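Local coordinates for putative OMPA family lipoprotein (Burkholderia pseudomallei, PDB 4B5C) that probably acts in the Tol-Pal system, helping outer membrane invagination during cell division and the upkeep of outer membrane integrity, at residues Ser33-Phe38 with Asp45-Leu50; Leu67-Thr72 with Val109-Glu114. All blocks are in the same frame, centred on the assembly; numbering follows the deposited sequence.

How the contacts relate
Contact 1 (33-38 with 45-50) and contact 2 (67-72 with 109-114) reach the same four-stranded sheet, ordered 33-35, 131-136, 66-71, 106-112. Contact 1 covers one outermost strand, and contact 2 pairs an inner strand with the other outermost one. Their centres lie 15 Å apart, on opposite sides of the chain's centre, and their nearest atoms stay about 6 Å apart. Along the chain, the rest of helix 48-60 and a short loop lead from one to the other. R88 of helix 78-98 relates them further: it hydrogen-bonds the carbonyl of N71 and, weakly, that of D37. An acetate ion, probably from the crystallisation liquor, lies about 3 Å from the T72 side chain in contact 2.

Contact 1 of 2, residues Ser33-Phe38 with Asp45-Leu50; sequences SVYFDF and DQYQAL
The Y47 ring lies against strand 33-35 and meets V34 and Y35 in quite different ways. V34 presents a single methyl, CG1, to one face of the ring: it sits 3.9 Å from the ring centroid and 12° off the ring normal, which identifies a CH-pi contact over the centre of the ring. Within V34, chi1 of -178° sets CG1 anti to the backbone N, which carries it over the ring. Y35 instead meets the far end of Y47. The hydroxyl OH of Y47 comes within 3.3 Å of CB of Y35 and approaches the Y35 ring at its edge, near the ring plane. The same hydroxyl accepts a weak hydrogen bond from the backbone N of Y35, at an N-O distance of 3.3 Å and bent to 143°.

At the other end of the strand segment, the carbonyl O of S33 is flanked by carbon atoms, lying 3.8 Å from CE1 of Y47 and 3.8 Å from CD1 of L50. The S33 side chain leaves this area, and its OG hydrogen-bonds D133. Because V34 and F36 pair their backbones with A132 and R130, the N-H of Y35 is directed to the other side of the strand, the outer edge of the sheet within this chain. Y47, at the N-cap position of helix 48-60, brings its side chain to that edge, and L50 follows from the first turn.

Chemically, the contact is thus mostly apolar, a methyl on an aromatic face, with carbon atoms of Y47 and L50 against the S33 carbonyl. The one bent, long hydrogen bond probably adds little strength, but it gives an outward-facing edge N-H a polar partner.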
ATOM      1  N   SER A  33      -4.421   1.156  -3.858  1.00 27.96           N
ATOM      2  CA  SER A  33      -3.730  -0.115  -3.664  1.00 25.33           C
ATOM      3  C   SER A  33      -2.557  -0.302  -4.615  1.00 23.92           C
ATOM      4  O   SER A  33      -2.666  -0.046  -5.815  1.00 25.46           O
ATOM      5  CB  SER A  33      -4.701  -1.291  -3.794  1.00 25.31           C
ATOM      6  OG  SER A  33      -5.623  -1.304  -2.721  1.00 32.45           O
ATOM      7  N   VAL A  34      -1.434  -0.748  -4.062  1.00 23.10           N
ATOM      8  CA  VAL A  34      -0.253  -1.076  -4.850  1.00 18.41           C
ATOM      9  C   VAL A  34      -0.004  -2.577  -4.777  1.00 27.55           C
ATOM     10  O   VAL A  34       0.105  -3.147  -3.686  1.00 19.55           O
ATOM     11  CB  VAL A  34       0.997  -0.328  -4.339  1.00 28.54           C
ATOM     12  CG1 VAL A  34       2.198  -0.645  -5.213  1.00 18.62           C
ATOM     13  CG2 VAL A  34       0.743   1.174  -4.301  1.00 29.46           C
ATOM     14  N   TYR A  35       0.080  -3.213  -5.943  1.00 24.83           N
ATOM     15  CA  TYR A  35       0.272  -4.657  -6.021  1.00 27.97           C
ATOM     16  C   TYR A  35       1.709  -5.029  -6.353  1.00 26.44           C
ATOM     17  O   TYR A  35       2.421  -4.275  -7.018  1.00 26.89           O
ATOM     18  CB  TYR A  35      -0.675  -5.263  -7.054  1.00 33.28           C
ATOM     19  CG  TYR A  35      -2.124  -5.142  -6.662  1.00 25.83           C
ATOM     20  CD1 TYR A  35      -2.856  -4.004  -6.970  1.00 24.81           C
ATOM     21  CD2 TYR A  35      -2.760  -6.164  -5.971  1.00 23.70           C
ATOM     22  CE1 TYR A  35      -4.181  -3.891  -6.606  1.00 28.20           C
ATOM     23  CE2 TYR A  35      -4.084  -6.060  -5.603  1.00 24.11           C
ATOM     24  CZ  TYR A  35      -4.790  -4.923  -5.923  1.00 26.25           C
ATOM     25  OH  TYR A  35      -6.109  -4.816  -5.558  1.00 31.83           O
ATOM     26  N   PHE A  36       2.124  -6.204  -5.893  1.00 28.70           N
ATOM     27  CA  PHE A  36       3.504  -6.648  -6.042  1.00 27.44           C
ATOM     28  C   PHE A  36       3.603  -8.028  -6.681  1.00 33.02           C
ATOM     29  O   PHE A  36       2.632  -8.788  -6.708  1.00 29.29           O
ATOM     30  CB  PHE A  36       4.196  -6.687  -4.679  1.00 24.53           C
ATOM     31  CG  PHE A  36       4.289  -5.350  -4.001  1.00 27.69           C
ATOM     32  CD1 PHE A  36       3.255  -4.891  -3.200  1.00 24.51           C
ATOM     33  CD2 PHE A  36       5.416  -4.559  -4.151  1.00 26.21           C
ATOM     34  CE1 PHE A  36       3.342  -3.664  -2.566  1.00 23.80           C
ATOM     35  CE2 PHE A  36       5.507  -3.332  -3.520  1.00 27.72           C
ATOM     36  CZ  PHE A  36       4.468  -2.884  -2.726  1.00 24.88           C
ATOM     37  N   ASP A  37       4.793  -8.346  -7.180  1.00 30.29           N
ATOM     38  CA  ASP A  37       5.077  -9.670  -7.712  1.00 32.44           C
ATOM     39  C   ASP A  37       5.461 -10.615  -6.578  1.00 31.99           C
ATOM     40  O   ASP A  37       5.765 -10.171  -5.471  1.00 28.94           O
ATOM     41  CB  ASP A  37       6.204  -9.600  -8.742  1.00 33.61           C
ATOM     42  CG  ASP A  37       5.807  -8.840  -9.989  1.00 36.26           C
ATOM     43  OD1 ASP A  37       4.683  -9.059 -10.486  1.00 43.17           O
ATOM     44  OD2 ASP A  37       6.617  -8.021 -10.471  1.00 44.16           O
ATOM     45  N   PHE A  38       5.443 -11.915  -6.857  1.00 25.73           N
ATOM     46  CA  PHE A  38       5.761 -12.925  -5.855  1.00 22.53           C
ATOM     47  C   PHE A  38       7.093 -12.647  -5.166  1.00 29.17           C
ATOM     48  O   PHE A  38       8.125 -12.504  -5.823  1.00 31.80           O
ATOM     49  CB  PHE A  38       5.781 -14.322  -6.485  1.00 28.01           C
ATOM     50  CG  PHE A  38       6.140 -15.421  -5.518  1.00 26.20           C
ATOM     51  CD1 PHE A  38       5.205 -15.900  -4.612  1.00 31.71           C
ATOM     52  CD2 PHE A  38       7.407 -15.979  -5.521  1.00 34.82           C
ATOM     53  CE1 PHE A  38       5.532 -16.909  -3.722  1.00 28.76           C
ATOM     54  CE2 PHE A  38       7.740 -16.991  -4.635  1.00 37.23           C
ATOM     55  CZ  PHE A  38       6.801 -17.457  -3.733  1.00 28.04           C
ATOM     56  N   ASP A  45       6.779   0.584 -11.899  1.00 30.13           N
ATOM     57  CA  ASP A  45       6.689   1.921 -12.486  1.00 42.26           C
ATOM     58  C   ASP A  45       5.249   2.375 -12.749  1.00 43.64           C
ATOM     59  O   ASP A  45       4.970   3.575 -12.787  1.00 36.24           O
ATOM     60  CB  ASP A  45       7.505   2.004 -13.782  1.00 46.53           C
ATOM     61  CG  ASP A  45       8.996   2.156 -13.529  1.00 56.38           C
ATOM     62  OD1 ASP A  45       9.376   2.786 -12.516  1.00 41.63           O
ATOM     63  OD2 ASP A  45       9.790   1.651 -14.351  1.00 57.31           O
ATOM     64  N   GLN A  46       4.343   1.418 -12.928  1.00 33.24           N
ATOM     65  CA  GLN A  46       2.955   1.730 -13.262  1.00 41.51           C
ATOM     66  C   GLN A  46       2.211   2.415 -12.117  1.00 33.97           C
ATOM     67  O   GLN A  46       1.098   2.911 -12.298  1.00 38.80           O
ATOM     68  CB  GLN A  46       2.202   0.467 -13.696  1.00 35.42           C
ATOM     69  CG  GLN A  46       2.125  -0.611 -12.628  1.00 41.88           C
ATOM     70  CD  GLN A  46       1.302  -1.812 -13.061  1.00 50.53           C
ATOM     71  OE1 GLN A  46       0.159  -1.672 -13.497  1.00 44.00           O
ATOM     72  NE2 GLN A  46       1.883  -3.000 -12.944  1.00 37.25           N
ATOM     73  N   TYR A  47       2.831   2.442 -10.941  1.00 37.76           N
ATOM     74  CA  TYR A  47       2.215   3.051  -9.768  1.00 33.62           C
ATOM     75  C   TYR A  47       2.793   4.428  -9.450  1.00 26.60           C
ATOM     76  O   TYR A  47       2.495   5.007  -8.405  1.00 29.78           O
ATOM     77  CB  TYR A  47       2.350   2.131  -8.553  1.00 27.94           C
ATOM     78  CG  TYR A  47       1.679   0.792  -8.737  1.00 38.07           C
ATOM     79  CD1 TYR A  47       0.310   0.653  -8.559  1.00 31.08           C
ATOM     80  CD2 TYR A  47       2.413  -0.332  -9.092  1.00 29.40           C
ATOM     81  CE1 TYR A  47      -0.312  -0.568  -8.730  1.00 33.04           C
ATOM     82  CE2 TYR A  47       1.802  -1.559  -9.264  1.00 30.19           C
ATOM     83  CZ  TYR A  47       0.438  -1.670  -9.083  1.00 33.62           C
ATOM     84  OH  TYR A  47      -0.184  -2.884  -9.251  1.00 36.51           O
ATOM     85  N   GLN A  48       3.618   4.948 -10.353  1.00 36.83           N
ATOM     86  CA  GLN A  48       4.228   6.261 -10.162  1.00 41.17           C
ATOM     87  C   GLN A  48       3.172   7.363 -10.111  1.00 36.04           C
ATOM     88  O   GLN A  48       3.196   8.220  -9.225  1.00 29.54           O
ATOM     89  CB  GLN A  48       5.243   6.550 -11.270  1.00 34.97           C
ATOM     90  CG  GLN A  48       6.535   5.752 -11.164  1.00 44.76           C
ATOM     91  CD  GLN A  48       7.495   6.046 -12.303  1.00 54.18           C
ATOM     92  OE1 GLN A  48       8.705   6.150 -12.100  1.00 52.89           O
ATOM     93  NE2 GLN A  48       6.956   6.183 -13.510  1.00 51.81           N
ATOM     94  N   ALA A  49       2.248   7.335 -11.066  1.00 33.90           N
ATOM     95  CA  ALA A  49       1.185   8.332 -11.134  1.00 35.34           C
ATOM     96  C   ALA A  49       0.330   8.303  -9.872  1.00 35.44           C
ATOM     97  O   ALA A  49       0.002   9.347  -9.303  1.00 36.62           O
ATOM     98  CB  ALA A  49       0.323   8.107 -12.365  1.00 38.08           C
ATOM     99  N   LEU A  50      -0.028   7.098  -9.440  1.00 31.27           N
ATOM    100  CA  LEU A  50      -0.837   6.918  -8.244  1.00 32.83           C
ATOM    101  C   LEU A  50      -0.148   7.512  -7.023  1.00 31.78           C
ATOM    102  O   LEU A  50      -0.765   8.244  -6.247  1.00 34.09           O
ATOM    103  CB  LEU A  50      -1.135   5.432  -8.019  1.00 26.09           C
ATOM    104  CG  LEU A  50      -1.986   5.048  -6.807  1.00 27.36           C
ATOM    105  CD1 LEU A  50      -2.475   3.612  -6.931  1.00 33.64           C
ATOM    106  CD2 LEU A  50      -1.214   5.237  -5.511  1.00 33.76           C
TER

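Contact 2 of 2, residues Leu67-Thr72 with Val109-Glu114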
ATOM      1  N   LEU A  67      -2.506   4.986   7.061  1.00 29.80           N
ATOM      2  CA  LEU A  67      -1.770   3.763   7.345  1.00 28.54           C
ATOM      3  C   LEU A  67      -1.481   3.049   6.031  1.00 27.91           C
ATOM      4  O   LEU A  67      -2.381   2.812   5.229  1.00 32.47           O
ATOM      5  CB  LEU A  67      -2.553   2.837   8.279  1.00 31.22           C
ATOM      6  CG  LEU A  67      -2.668   3.230   9.754  1.00 39.40           C
ATOM      7  CD1 LEU A  67      -3.370   2.128  10.536  1.00 40.24           C
ATOM      8  CD2 LEU A  67      -1.299   3.513  10.348  1.00 35.82           C
ATOM      9  N   ILE A  68      -0.216   2.729   5.801  1.00 28.07           N
ATOM     10  CA  ILE A  68       0.153   1.955   4.629  1.00 25.99           C
ATOM     11  C   ILE A  68       0.242   0.496   5.047  1.00 30.56           C
ATOM     12  O   ILE A  68       1.225   0.073   5.656  1.00 30.62           O
ATOM     13  CB  ILE A  68       1.489   2.425   4.028  1.00 24.19           C
ATOM     14  CG1 ILE A  68       1.457   3.938   3.791  1.00 21.38           C
ATOM     15  CG2 ILE A  68       1.785   1.680   2.732  1.00 20.54           C
ATOM     16  CD1 ILE A  68       2.751   4.505   3.233  1.00 24.93           C
ATOM     17  N   GLN A  69      -0.799  -0.264   4.728  1.00 28.97           N
ATOM     18  CA  GLN A  69      -0.911  -1.645   5.179  1.00 28.14           C
ATOM     19  C   GLN A  69      -0.421  -2.634   4.132  1.00 25.15           C
ATOM     20  O   GLN A  69      -1.014  -2.764   3.057  1.00 24.47           O
ATOM     21  CB  GLN A  69      -2.357  -1.954   5.568  1.00 26.15           C
ATOM     22  CG  GLN A  69      -2.929  -0.975   6.582  1.00 26.36           C
ATOM     23  CD  GLN A  69      -4.388  -1.239   6.889  1.00 40.02           C
ATOM     24  OE1 GLN A  69      -4.994  -2.165   6.348  1.00 34.55           O
ATOM     25  NE2 GLN A  69      -4.962  -0.420   7.763  1.00 46.49           N
ATOM     26  N   GLY A  70       0.665  -3.330   4.456  1.00 21.86           N
ATOM     27  CA  GLY A  70       1.233  -4.322   3.562  1.00 22.11           C
ATOM     28  C   GLY A  70       0.620  -5.695   3.760  1.00 22.61           C
ATOM     29  O   GLY A  70       0.378  -6.123   4.889  1.00 21.89           O
ATOM     30  N   ASN A  71       0.366  -6.387   2.655  1.00 24.93           N
ATOM     31  CA  ASN A  71      -0.214  -7.724   2.711  1.00 21.86           C
ATOM     32  C   ASN A  71       0.550  -8.701   1.826  1.00 24.14           C
ATOM     33  O   ASN A  71       1.306  -8.285   0.950  1.00 23.05           O
ATOM     34  CB  ASN A  71      -1.689  -7.687   2.300  1.00 24.36           C
ATOM     35  CG  ASN A  71      -2.516  -6.781   3.188  1.00 22.14           C
ATOM     36  OD1 ASN A  71      -3.149  -7.237   4.140  1.00 21.69           O
ATOM     37  ND2 ASN A  71      -2.512  -5.486   2.886  1.00 26.65           N
ATOM     38  N   THR A  72       0.346  -9.997   2.054  1.00 25.75           N
ATOM     39  CA  THR A  72       1.014 -11.031   1.268  1.00 28.11           C
ATOM     40  C   THR A  72       0.067 -12.196   0.978  1.00 26.56           C
ATOM     41  O   THR A  72      -1.008 -12.291   1.576  1.00 19.37           O
ATOM     42  CB  THR A  72       2.252 -11.577   1.996  1.00 24.16           C
ATOM     43  OG1 THR A  72       1.840 -12.415   3.084  1.00 21.80           O
ATOM     44  CG2 THR A  72       3.106 -10.438   2.537  1.00 28.08           C
ATOM     45  N   VAL A 109       2.599  -0.267   8.164  1.00 25.23           N
ATOM     46  CA  VAL A 109       2.314  -1.446   8.979  1.00 19.43           C
ATOM     47  C   VAL A 109       2.128  -2.695   8.113  1.00 23.93           C
ATOM     48  O   VAL A 109       1.837  -2.596   6.920  1.00 24.24           O
ATOM     49  CB  VAL A 109       1.074  -1.239   9.866  1.00 27.09           C
ATOM     50  CG1 VAL A 109       1.248  -0.008  10.738  1.00 33.60           C
ATOM     51  CG2 VAL A 109      -0.181  -1.113   9.009  1.00 32.41           C
ATOM     52  N   SER A 110       2.298  -3.869   8.716  1.00 22.95           N
ATOM     53  CA  SER A 110       2.162  -5.128   7.989  1.00 24.78           C
ATOM     54  C   SER A 110       1.093  -6.027   8.598  1.00 26.79           C
ATOM     55  O   SER A 110       1.080  -6.252   9.808  1.00 28.50           O
ATOM     56  CB  SER A 110       3.497  -5.876   7.948  1.00 24.87           C
ATOM     57  OG  SER A 110       3.336  -7.158   7.360  1.00 24.45           O
ATOM     58  N   LEU A 111       0.203  -6.539   7.753  1.00 26.20           N
ATOM     59  CA  LEU A 111      -0.806  -7.501   8.184  1.00 28.73           C
ATOM     60  C   LEU A 111      -0.378  -8.907   7.778  1.00 32.68           C
ATOM     61  O   LEU A 111      -1.043  -9.892   8.104  1.00 33.11           O
ATOM     62  CB  LEU A 111      -2.171  -7.173   7.571  1.00 24.90           C
ATOM     63  CG  LEU A 111      -2.689  -5.749   7.787  1.00 36.43           C
ATOM     64  CD1 LEU A 111      -4.028  -5.546   7.090  1.00 30.31           C
ATOM     65  CD2 LEU A 111      -2.793  -5.426   9.271  1.00 41.09           C
ATOM     66  N   GLY A 112       0.742  -8.989   7.067  1.00 25.60           N
ATOM     67  CA  GLY A 112       1.249 -10.258   6.583  1.00 24.46           C
ATOM     68  C   GLY A 112       0.215 -10.988   5.748  1.00 29.70           C
ATOM     69  O   GLY A 112      -0.385 -10.409   4.841  1.00 23.72           O
ATOM     70  N   LYS A 113       0.003 -12.264   6.053  1.00 24.88           N
ATOM     71  CA  LYS A 113      -0.996 -13.056   5.352  1.00 27.38           C
ATOM     72  C   LYS A 113      -2.193 -13.335   6.255  1.00 31.35           C
ATOM     73  O   LYS A 113      -2.897 -14.331   6.081  1.00 33.00           O
ATOM     74  CB  LYS A 113      -0.388 -14.371   4.865  1.00 28.72           C
ATOM     75  CG  LYS A 113       0.035 -15.306   5.980  1.00 28.23           C
ATOM     76  CD  LYS A 113       0.477 -16.646   5.429  1.00 29.41           C
ATOM     77  CE  LYS A 113       0.806 -17.616   6.546  1.00 27.47           C
ATOM     78  NZ  LYS A 113       1.185 -18.944   6.001  1.00 38.95           N
ATOM     79  N   GLU A 114      -2.412 -12.444   7.218  1.00 27.12           N
ATOM     80  CA  GLU A 114      -3.485 -12.593   8.194  1.00 25.95           C
ATOM     81  C   GLU A 114      -4.843 -12.237   7.600  1.00 19.24           C
ATOM     82  O   GLU A 114      -5.851 -12.862   7.921  1.00 29.75           O
ATOM     83  CB  GLU A 114      -3.222 -11.706   9.418  1.00 31.61           C
ATOM     84  CG  GLU A 114      -1.860 -11.914  10.072  1.00 45.38           C
ATOM     85  CD  GLU A 114      -1.554 -10.872  11.139  1.00 62.25           C
ATOM     86  OE1 GLU A 114      -2.422 -10.013  11.402  1.00 49.89           O
ATOM     87  OE2 GLU A 114      -0.444 -10.910  11.714  1.00 62.75           O
TER
HETATM   88  O   HOH W   1      -3.090 -10.087   4.965  1.00 23.98           O
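Q69, N71 and L111 all place CG opposite their own carbonyl carbon (chi1 -54°, -59° and -54°). Q69 and N71 start from the same face of the sheet, and the similar torsions turn their amide oxygens to CD1 of L111, which lies 3.6 Å from OE1 of Q69 and 3.5 Å from OD1 of N71. Two residues back, CG2 of V109 packs alongside CG of Q69 at 3.7 Å, the two side chains pointing the same way.

The backbone supplies the parallel ladder. V109 N donates to I68 O, G70 N to V109 O (2.8 Å) and L111 N to G70 O. Beyond these, T72 N reaches G112 O at 2.9 Å, but from well above the carbonyl plane, where G112 is already the second residue of the type II' turn L111-E114. A water lies 3.0 Å from N71 OD1 and 2.7 Å from G112 O and can donate to either, although it has further acceptors nearby. OG of S110 accepts from G112 N, forming an ST turn, and also hydrogen-bonds the carbonyl O of L82 in helix 78-98.

That helix links the two parallel neighbours, making this a beta-alpha-beta crossover in the OmpA C-terminal-like fold.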